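Local coordinates for protein phenylacetaldehyde dehydrogenase (Burkholderia cenocepacia, PDB 4O5H) that probably oxidises phenylacetaldehyde to phenylacetate with NAD+ as the electron acceptor, as a member of the aldehyde dehydrogenase family, at residues A37-A42 / L223-G228; V296-A301 / I334-K339; F488-G493 / I497-E502. All coordinates share one frame; numbering follows the deposited sequence. Where two conformers were deposited one is given.

Contact 1: A37-A42 / L223-G228; sequences AEWSDA and LIQAAG
The indole of Trp39 and the side-chain amide of Gln225 meet almost at a right angle, their planes 86° apart, with OE1 of the amide at the edge of the indole and close to its plane. The pyrrole N-H is used there: Trp39 NE1 donates to Gln225 OE1 across 2.9 Å, and the bond is fairly straight, with 158° at the hydrogen. For the acceptor the geometry is less regular, since the N-H comes from above the carbonyl plane, about 50° out of it, and not along a lone pair. The same oxygen stays beside the six-membered ring, 3.8 Å from Trp39 CZ2, while the two side chains run antiparallel where they overlap. Gln225 reaches this place because its chain runs extended beyond CG, which carries the amide out from the helix to the indole. Its other end is occupied too. A water accepts from Gln225 NE2 at 2.9 Å and donates to the carbonyl of Ala37, 2.7 Å from Ala37 O, so both ends of the amide are tied to segment 37-42 and its flip is fixed. This is a polar surface contact. It joins the small antiparallel hairpin of strands 33-35 and 38-40 to the last turn of helix 215-227, which closes in a Schellman motif at Gly228. Leu34 of the partner strand touches both Trp39 and Gln225, and the helix rests its other side on helix 91-107 through Leu223, Ile224 and Ala227.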
loop_
_atom_site.group_PDB
_atom_site.type_symbol
_atom_site.label_atom_id
_atom_site.label_comp_id
_atom_site.label_asym_id
_atom_site.label_seq_id
_atom_site.Cartn_x
_atom_site.Cartn_y
_atom_site.Cartn_z
ATOM N N ALA A 37 28.113 9.473 -8.257
ATOM C CA ALA A 37 28.827 10.068 -9.363
ATOM C C ALA A 37 29.828 9.130 -10.055
ATOM O O ALA A 37 30.430 9.524 -11.052
ATOM C CB ALA A 37 29.530 11.315 -8.907
ATOM N N GLU A 38 29.971 7.893 -9.596
ATOM C CA GLU A 38 30.977 6.990 -10.175
ATOM C C GLU A 38 30.434 5.703 -10.730
ATOM O O GLU A 38 29.535 5.099 -10.158
ATOM C CB GLU A 38 32.019 6.648 -9.118
ATOM C CG GLU A 38 32.796 7.868 -8.759
ATOM C CD GLU A 38 33.629 7.760 -7.510
ATOM O OE1 GLU A 38 33.571 6.736 -6.787
ATOM O OE2 GLU A 38 34.363 8.747 -7.266
ATOM N N TRP A 39 31.044 5.244 -11.816
ATOM C CA TRP A 39 30.946 3.875 -12.228
ATOM C C TRP A 39 31.951 3.046 -11.418
ATOM O O TRP A 39 33.138 3.359 -11.382
ATOM C CB TRP A 39 31.216 3.738 -13.736
ATOM C CG TRP A 39 30.164 4.413 -14.583
ATOM C CD1 TRP A 39 30.181 5.670 -15.041
ATOM C CD2 TRP A 39 28.913 3.850 -14.974
ATOM N NE1 TRP A 39 29.012 5.946 -15.721
ATOM C CE2 TRP A 39 28.224 4.827 -15.702
ATOM C CE3 TRP A 39 28.327 2.591 -14.822
ATOM C CZ2 TRP A 39 26.972 4.567 -16.289
ATOM C CZ3 TRP A 39 27.095 2.351 -15.388
ATOM C CH2 TRP A 39 26.429 3.337 -16.094
ATOM N N SER A 40 31.473 1.993 -10.775
ATOM C CA SER A 40 32.244 1.306 -9.743
ATOM C C SER A 40 32.166 -0.203 -9.831
ATOM O O SER A 40 31.139 -0.760 -10.166
ATOM C CB SER A 40 31.682 1.680 -8.387
ATOM O OG SER A 40 31.933 3.045 -8.111
ATOM N N ASP A 41 33.254 -0.866 -9.482
ATOM C CA ASP A 41 33.202 -2.282 -9.217
ATOM C C ASP A 41 32.648 -2.506 -7.828
ATOM O O ASP A 41 32.496 -1.575 -7.051
ATOM C CB ASP A 41 34.584 -2.840 -9.275
ATOM C CG ASP A 41 35.251 -2.518 -10.572
ATOM O OD1 ASP A 41 34.656 -2.781 -11.605
ATOM O OD2 ASP A 41 36.388 -1.995 -10.543
ATOM N N ALA A 42 32.381 -3.755 -7.494
ATOM C CA ALA A 42 32.032 -4.109 -6.128
ATOM C C ALA A 42 33.261 -3.920 -5.242
ATOM O O ALA A 42 34.382 -4.142 -5.694
ATOM C CB ALA A 42 31.553 -5.542 -6.081
ATOM N N LEU A 223 22.520 6.057 -20.666
ATOM C CA LEU A 223 21.608 6.985 -21.321
ATOM C C LEU A 223 21.077 8.028 -20.303
ATOM O O LEU A 223 20.861 9.189 -20.639
ATOM C CB LEU A 223 20.447 6.215 -22.017
ATOM C CG LEU A 223 20.878 5.212 -23.110
ATOM C CD1 LEU A 223 19.667 4.539 -23.717
ATOM C CD2 LEU A 223 21.680 5.875 -24.211
ATOM N N ILE A 224 20.866 7.594 -19.065
ATOM C CA ILE A 224 20.409 8.473 -17.999
ATOM C C ILE A 224 21.457 9.561 -17.733
ATOM O O ILE A 224 21.104 10.762 -17.653
ATOM C CB ILE A 224 20.069 7.675 -16.738
ATOM C CG1 ILE A 224 18.751 6.922 -16.933
ATOM C CG2 ILE A 224 19.997 8.566 -15.500
ATOM C CD1 ILE A 224 18.437 5.889 -15.865
ATOM N N GLN A 225 22.742 9.177 -17.699
ATOM C CA GLN A 225 23.791 10.168 -17.552
ATOM C C GLN A 225 23.798 11.068 -18.757
ATOM O O GLN A 225 23.923 12.287 -18.625
ATOM C CB GLN A 225 25.184 9.544 -17.416
ATOM C CG GLN A 225 25.376 8.763 -16.166
ATOM C CD GLN A 225 26.868 8.562 -15.864
ATOM O OE1 GLN A 225 27.676 8.241 -16.758
ATOM N NE2 GLN A 225 27.231 8.761 -14.605
ATOM N N ALA A 226 23.661 10.484 -19.945
ATOM C CA ALA A 226 23.729 11.297 -21.161
ATOM C C ALA A 226 22.570 12.300 -21.229
ATOM O O ALA A 226 22.710 13.377 -21.803
ATOM C CB ALA A 226 23.766 10.408 -22.371
ATOM N N ALA A 227 21.429 11.942 -20.634
ATOM C CA ALA A 227 20.267 12.815 -20.623
ATOM C C ALA A 227 20.421 14.009 -19.677
ATOM O O ALA A 227 19.783 15.012 -19.866
ATOM C CB ALA A 227 18.986 12.040 -20.309
ATOM N N GLY A 228 21.335 13.922 -18.730
ATOM C CA GLY A 228 21.698 15.025 -17.872
ATOM C C GLY A 228 21.146 14.928 -16.453
ATOM O O GLY A 228 21.191 15.883 -15.717
HETATM O O HOH W 1 29.948 8.644 -13.577
#

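Contact 2: V296-A301 / I334-K339; sequences VDLDKA and IERVAK
Two helices that flank the seven-stranded mixed sheet, 298-310 and 330-343, are joined here by an interhelical salt bridge between Asp299 and Arg336. Together with strand 320-326, which lies between them in the chain, they belong to the alternating strand and helix pattern of this part of the aldehyde dehydrogenase fold. The contact falls at the start of the first helix, whose N-cap is Asp297: its OD1 accepts from Lys300 N at 3.0 Å, nearly straight, and more weakly from Asp299 N. From the other helix Arg336, its chain extended from CG to NE, reaches toward Leu298 and Asp299, and NE rather than a terminal nitrogen makes the bond. Arg336 NE donates to Asp299 OD1 at 2.7 Å with 146° at the hydrogen. The oxygen lies within 2° of the guanidinium plane, yet the donor stands well above the carboxylate plane, and the two groups are turned 47° from one another. The N-H thus comes obliquely from above the carboxylate, and the two side chains run roughly perpendicular. On its own helix Arg336 has further partners: NH1 gives a hydrogen bond to Gly332 O, and Glu335 lies farther off as a long, purely electrostatic neighbour that completes a three-residue charge network. With NE and NH1 both engaged, the guanidinium is held in its rotation. On the side toward the sheet, Val337 packs on Ala302 and Val305 of helix 298-310 and on Val400 and Leu420 of the strands. Leu298 lies against one face of the guanidinium: its CB sits over the centre, 3.8 Å from Arg336 CZ, and its CD1 stands 3.7 Å from Arg336 NH1.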
loop_
_atom_site.group_PDB
_atom_site.type_symbol
_atom_site.label_atom_id
_atom_site.label_comp_id
_atom_site.label_asym_id
_atom_site.label_seq_id
_atom_site.Cartn_x
_atom_site.Cartn_y
_atom_site.Cartn_z
ATOM N N VAL A 296 -17.557 -17.353 -30.085
ATOM C CA VAL A 296 -16.358 -16.885 -30.788
ATOM C C VAL A 296 -16.139 -17.482 -32.159
ATOM O O VAL A 296 -16.610 -18.587 -32.469
ATOM C CB VAL A 296 -15.036 -17.179 -30.003
ATOM C CG1 VAL A 296 -14.999 -16.391 -28.711
ATOM C CG2 VAL A 296 -14.855 -18.657 -29.727
ATOM N N ASP A 297 -15.384 -16.763 -32.968
ATOM C CA ASP A 297 -14.749 -17.339 -34.144
ATOM C C ASP A 297 -13.650 -18.284 -33.649
ATOM O O ASP A 297 -12.770 -17.865 -32.891
ATOM C CB ASP A 297 -14.098 -16.240 -34.968
ATOM C CG ASP A 297 -13.391 -16.778 -36.191
ATOM O OD1 ASP A 297 -12.352 -17.445 -36.090
ATOM O OD2 ASP A 297 -13.868 -16.510 -37.294
ATOM N N LEU A 298 -13.675 -19.533 -34.096
ATOM C CA LEU A 298 -12.767 -20.549 -33.557
ATOM C C LEU A 298 -11.291 -20.269 -33.830
ATOM O O LEU A 298 -10.432 -20.510 -32.966
ATOM C CB LEU A 298 -13.111 -21.923 -34.119
ATOM C CG LEU A 298 -14.512 -22.491 -33.837
ATOM C CD1 LEU A 298 -14.609 -23.896 -34.407
ATOM C CD2 LEU A 298 -14.823 -22.522 -32.364
ATOM N N ASP A 299 -10.980 -19.746 -35.008
ATOM C CA ASP A 299 -9.588 -19.440 -35.330
ATOM C C ASP A 299 -9.068 -18.243 -34.545
ATOM O O ASP A 299 -7.938 -18.263 -34.081
ATOM C CB ASP A 299 -9.408 -19.206 -36.814
ATOM C CG ASP A 299 -9.590 -20.484 -37.622
ATOM O OD1 ASP A 299 -9.123 -21.559 -37.207
ATOM O OD2 ASP A 299 -10.194 -20.407 -38.687
ATOM N N LYS A 300 -9.865 -17.191 -34.437
ATOM C CA LYS A 300 -9.501 -16.030 -33.623
ATOM C C LYS A 300 -9.276 -16.424 -32.178
ATOM O O LYS A 300 -8.324 -15.934 -31.510
ATOM C CB LYS A 300 -10.611 -14.958 -33.649
ATOM C CG LYS A 300 -10.496 -13.864 -32.543
ATOM C CD LYS A 300 -10.064 -12.455 -32.963
ATOM C CE LYS A 300 -10.554 -11.360 -32.007
ATOM N NZ LYS A 300 -12.020 -11.102 -32.015
ATOM N N ALA A 301 -10.158 -17.256 -31.659
ATOM C CA ALA A 301 -10.049 -17.668 -30.257
ATOM C C ALA A 301 -8.805 -18.508 -30.054
ATOM O O ALA A 301 -8.060 -18.295 -29.080
ATOM C CB ALA A 301 -11.287 -18.425 -29.815
ATOM N N ILE A 334 -9.013 -26.222 -29.010
ATOM C CA ILE A 334 -7.813 -26.872 -28.560
ATOM C C ILE A 334 -7.040 -27.553 -29.704
ATOM O O ILE A 334 -5.791 -27.512 -29.757
ATOM C CB ILE A 334 -8.114 -27.831 -27.374
ATOM C CG1 ILE A 334 -6.994 -27.818 -26.379
ATOM C CG2 ILE A 334 -8.295 -29.260 -27.854
ATOM C CD1 ILE A 334 -6.863 -26.476 -25.676
ATOM N N GLU A 335 -7.760 -28.166 -30.628
ATOM C CA GLU A 335 -7.127 -28.750 -31.795
ATOM C C GLU A 335 -6.325 -27.669 -32.511
ATOM O O GLU A 335 -5.153 -27.862 -32.816
ATOM C CB GLU A 335 -8.185 -29.349 -32.662
ATOM C CG GLU A 335 -7.751 -29.907 -34.010
ATOM C CD GLU A 335 -8.883 -29.875 -35.050
ATOM O OE1 GLU A 335 -9.218 -28.812 -35.654
ATOM O OE2 GLU A 335 -9.456 -30.947 -35.262
ATOM N N ARG A 336 -6.937 -26.514 -32.702
ATOM C CA ARG A 336 -6.260 -25.402 -33.357
ATOM C C ARG A 336 -5.071 -24.866 -32.550
ATOM O O ARG A 336 -4.034 -24.553 -33.126
ATOM C CB ARG A 336 -7.228 -24.267 -33.658
ATOM C CG ARG A 336 -8.224 -24.580 -34.765
ATOM C CD ARG A 336 -9.358 -23.563 -34.719
ATOM N NE ARG A 336 -10.228 -23.648 -35.877
ATOM C CZ ARG A 336 -11.168 -24.570 -36.036
ATOM N NH1 ARG A 336 -11.377 -25.513 -35.112
ATOM N NH2 ARG A 336 -11.911 -24.563 -37.132
ATOM N N VAL A 337 -5.237 -24.743 -31.234
ATOM C CA VAL A 337 -4.132 -24.252 -30.361
ATOM C C VAL A 337 -2.914 -25.188 -30.392
ATOM O O VAL A 337 -1.786 -24.748 -30.493
ATOM C CB VAL A 337 -4.629 -24.085 -28.912
ATOM C CG1 VAL A 337 -3.477 -23.867 -27.969
ATOM C CG2 VAL A 337 -5.656 -22.949 -28.817
ATOM N N ALA A 338 -3.147 -26.491 -30.349
ATOM C CA ALA A 338 -2.052 -27.462 -30.473
ATOM C C ALA A 338 -1.310 -27.339 -31.807
ATOM O O ALA A 338 -0.073 -27.461 -31.851
ATOM C CB ALA A 338 -2.590 -28.862 -30.318
ATOM N N LYS A 339 -2.047 -27.152 -32.910
ATOM C CA LYS A 339 -1.413 -26.984 -34.235
ATOM C C LYS A 339 -0.542 -25.727 -34.215
ATOM O O LYS A 339 0.567 -25.741 -34.720
ATOM C CB LYS A 339 -2.444 -26.922 -35.379
#

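Contact 3: F488-G493 / I497-E502; sequences FGRELG and IDQYTE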
loop_
_atom_site.group_PDB
_atom_site.type_symbol
_atom_site.label_atom_id
_atom_site.label_comp_id
_atom_site.label_asym_id
_atom_site.label_seq_id
_atom_site.Cartn_x
_atom_site.Cartn_y
_atom_site.Cartn_z
ATOM N N PHE A 488 -0.235 -5.982 -4.207
ATOM C CA PHE A 488 -1.035 -4.763 -4.134
ATOM C C PHE A 488 -0.220 -3.590 -4.644
ATOM O O PHE A 488 1.012 -3.645 -4.691
ATOM C CB PHE A 488 -1.586 -4.507 -2.706
ATOM C CG PHE A 488 -0.555 -4.592 -1.642
ATOM C CD1 PHE A 488 0.372 -3.548 -1.448
ATOM C CD2 PHE A 488 -0.502 -5.683 -0.798
ATOM C CE1 PHE A 488 1.344 -3.645 -0.481
ATOM C CE2 PHE A 488 0.470 -5.750 0.215
ATOM C CZ PHE A 488 1.399 -4.731 0.354
ATOM N N GLY A 489 -0.905 -2.523 -5.011
ATOM C CA GLY A 489 -0.256 -1.410 -5.698
ATOM C C GLY A 489 -0.437 -1.552 -7.191
ATOM O O GLY A 489 -0.762 -2.624 -7.678
ATOM N N ARG A 490 -0.210 -0.459 -7.905
ATOM C CA ARG A 490 -0.394 -0.387 -9.349
ATOM C C ARG A 490 0.808 0.234 -10.050
ATOM O O ARG A 490 1.489 1.143 -9.500
ATOM C CB ARG A 490 -1.643 0.381 -9.680
ATOM C CG ARG A 490 -2.937 -0.272 -9.222
ATOM C CD ARG A 490 -3.204 -1.612 -9.923
ATOM N NE ARG A 490 -4.438 -2.287 -9.519
ATOM C CZ ARG A 490 -4.539 -3.246 -8.584
ATOM N NH1 ARG A 490 -3.485 -3.689 -7.905
ATOM N NH2 ARG A 490 -5.716 -3.778 -8.315
ATOM N N GLU A 491 1.133 -0.329 -11.219
ATOM C CA GLU A 491 2.096 0.251 -12.131
ATOM C C GLU A 491 1.333 1.031 -13.168
ATOM O O GLU A 491 0.204 0.702 -13.452
ATOM C CB GLU A 491 2.862 -0.839 -12.872
ATOM C CG GLU A 491 3.677 -1.822 -12.015
ATOM C CD GLU A 491 5.059 -1.330 -11.657
ATOM O OE1 GLU A 491 5.245 -0.090 -11.520
ATOM O OE2 GLU A 491 5.953 -2.201 -11.476
ATOM N N LEU A 492 1.984 2.034 -13.767
ATOM C CA LEU A 492 1.469 2.792 -14.925
ATOM C C LEU A 492 0.278 3.682 -14.614
ATOM O O LEU A 492 -0.328 3.620 -13.556
ATOM C CB LEU A 492 1.174 1.857 -16.097
ATOM C CG LEU A 492 2.344 0.970 -16.544
ATOM C CD1 LEU A 492 1.905 0.050 -17.678
ATOM C CD2 LEU A 492 3.485 1.838 -17.035
ATOM N N GLY A 493 -0.036 4.548 -15.570
ATOM C CA GLY A 493 -1.174 5.447 -15.452
ATOM C C GLY A 493 -1.001 6.551 -14.447
ATOM O O GLY A 493 0.070 6.744 -13.850
ATOM N N ILE A 497 1.710 7.308 -10.397
ATOM C CA ILE A 497 2.185 8.612 -9.985
ATOM C C ILE A 497 1.772 8.909 -8.555
ATOM O O ILE A 497 2.595 9.285 -7.682
ATOM C CB ILE A 497 1.687 9.714 -10.970
ATOM C CG1 ILE A 497 2.391 9.554 -12.326
ATOM C CG2 ILE A 497 1.894 11.096 -10.411
ATOM C CD1 ILE A 497 3.880 9.930 -12.358
ATOM N N ASP A 498 0.502 8.729 -8.263
ATOM C CA ASP A 498 0.041 8.942 -6.887
ATOM C C ASP A 498 0.755 8.029 -5.898
ATOM O O ASP A 498 0.984 8.398 -4.764
ATOM C CB ASP A 498 -1.491 8.777 -6.768
ATOM C CG ASP A 498 -2.277 9.862 -7.548
ATOM O OD1 ASP A 498 -1.779 11.005 -7.742
ATOM O OD2 ASP A 498 -3.417 9.537 -7.985
ATOM N N GLN A 499 1.099 6.826 -6.317
ATOM C CA GLN A 499 1.787 5.890 -5.436
ATOM C C GLN A 499 3.270 6.173 -5.220
ATOM O O GLN A 499 3.900 5.514 -4.406
ATOM C CB GLN A 499 1.557 4.462 -5.943
ATOM C CG GLN A 499 0.054 4.109 -5.862
ATOM C CD GLN A 499 -0.265 2.651 -6.216
ATOM O OE1 GLN A 499 0.628 1.793 -6.180
ATOM N NE2 GLN A 499 -1.537 2.379 -6.561
ATOM N N TYR A 500 3.838 7.115 -5.963
ATOM C CA TYR A 500 5.216 7.584 -5.701
ATOM C C TYR A 500 5.213 8.944 -4.984
ATOM O O TYR A 500 6.255 9.590 -4.851
ATOM C CB TYR A 500 6.015 7.671 -6.993
ATOM C CG TYR A 500 6.585 6.343 -7.453
ATOM C CD1 TYR A 500 5.768 5.356 -7.983
ATOM C CD2 TYR A 500 7.936 6.094 -7.376
ATOM C CE1 TYR A 500 6.286 4.127 -8.403
ATOM C CE2 TYR A 500 8.475 4.875 -7.813
ATOM C CZ TYR A 500 7.628 3.895 -8.319
ATOM O OH TYR A 500 8.173 2.701 -8.736
ATOM N N THR A 501 4.027 9.382 -4.543
ATOM C CA THR A 501 3.910 10.549 -3.720
ATOM C C THR A 501 3.363 10.195 -2.339
ATOM O O THR A 501 2.780 9.146 -2.147
ATOM C CB THR A 501 2.992 11.613 -4.319
ATOM O OG1 THR A 501 1.656 11.136 -4.353
ATOM C CG2 THR A 501 3.450 12.020 -5.691
ATOM N N GLU A 502 3.628 11.095 -1.386
ATOM C CA GLU A 502 3.128 11.018 -0.033
ATOM C C GLU A 502 2.321 12.304 0.185
ATOM O O GLU A 502 2.780 13.394 -0.132
ATOM C CB GLU A 502 4.300 10.924 0.947
ATOM C CG GLU A 502 3.902 10.642 2.397
ATOM C CD GLU A 502 3.639 9.203 2.713
ATOM O OE1 GLU A 502 4.235 8.331 2.045
ATOM O OE2 GLU A 502 2.906 8.929 3.698
HETATM O O HOH W 2 6.254 0.703 -9.260
#
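Gln499 reaches across to the loop at Gly489 and Arg490. From CB its chain leaves beside the backbone N (chi1 -64°) and runs extended through CG, which sets CD 3.5 Å from Arg490 N. At the tip, OE1 does the work: Arg490 N donates to Gln499 OE1 at 3.0 Å, nearly straight at 169°, with the donor tilted 21° from the carbonyl plane. The same oxygen lies 3.4 Å from Gly489 CA, close against the bare glycine backbone. The other branch, NE2, rests on aliphatic carbon, 3.7 Å from Arg490 CB. Arg490 bends away at chi2; its NH1 bonds back to Gly489 O and to Gly482 O, and its NH2 forms a salt bridge with Glu502 of the second subunit and a hydrogen bond to Ser503 O of the second subunit. A water also links the two segments, donating to Glu491 OE1 at 2.6 Å and lying 2.8 Å from Tyr500 OH, at the edge of that ring. The contact ties the loop after strand 487-488 to the end of helix 493-499, where the chain turns into strand 501-509; Tyr500 packs on helix 187-201 and Ile497 on helix 124-145.

Overall arrangement
Contact 3 is the buried one, with its centre about 15 Å from that of the chain, whereas contacts 1 and 2 lie at the surface on opposite sides of that centre, their own centres 49 Å apart. None of the three touches another, and no helix or strand is shared among them. Chemistry follows place: contact 1 fastens a small hairpin to a helix through an indole-to-amide hydrogen bond and a water, and contact 2 pairs two helices by charge. In contact 3 a side-chain amide holds a loop's backbone beside the subunit interface. It alone has the second subunit within reach, while 37-42/223-228 and 296-301/334-339 are contained within one chain.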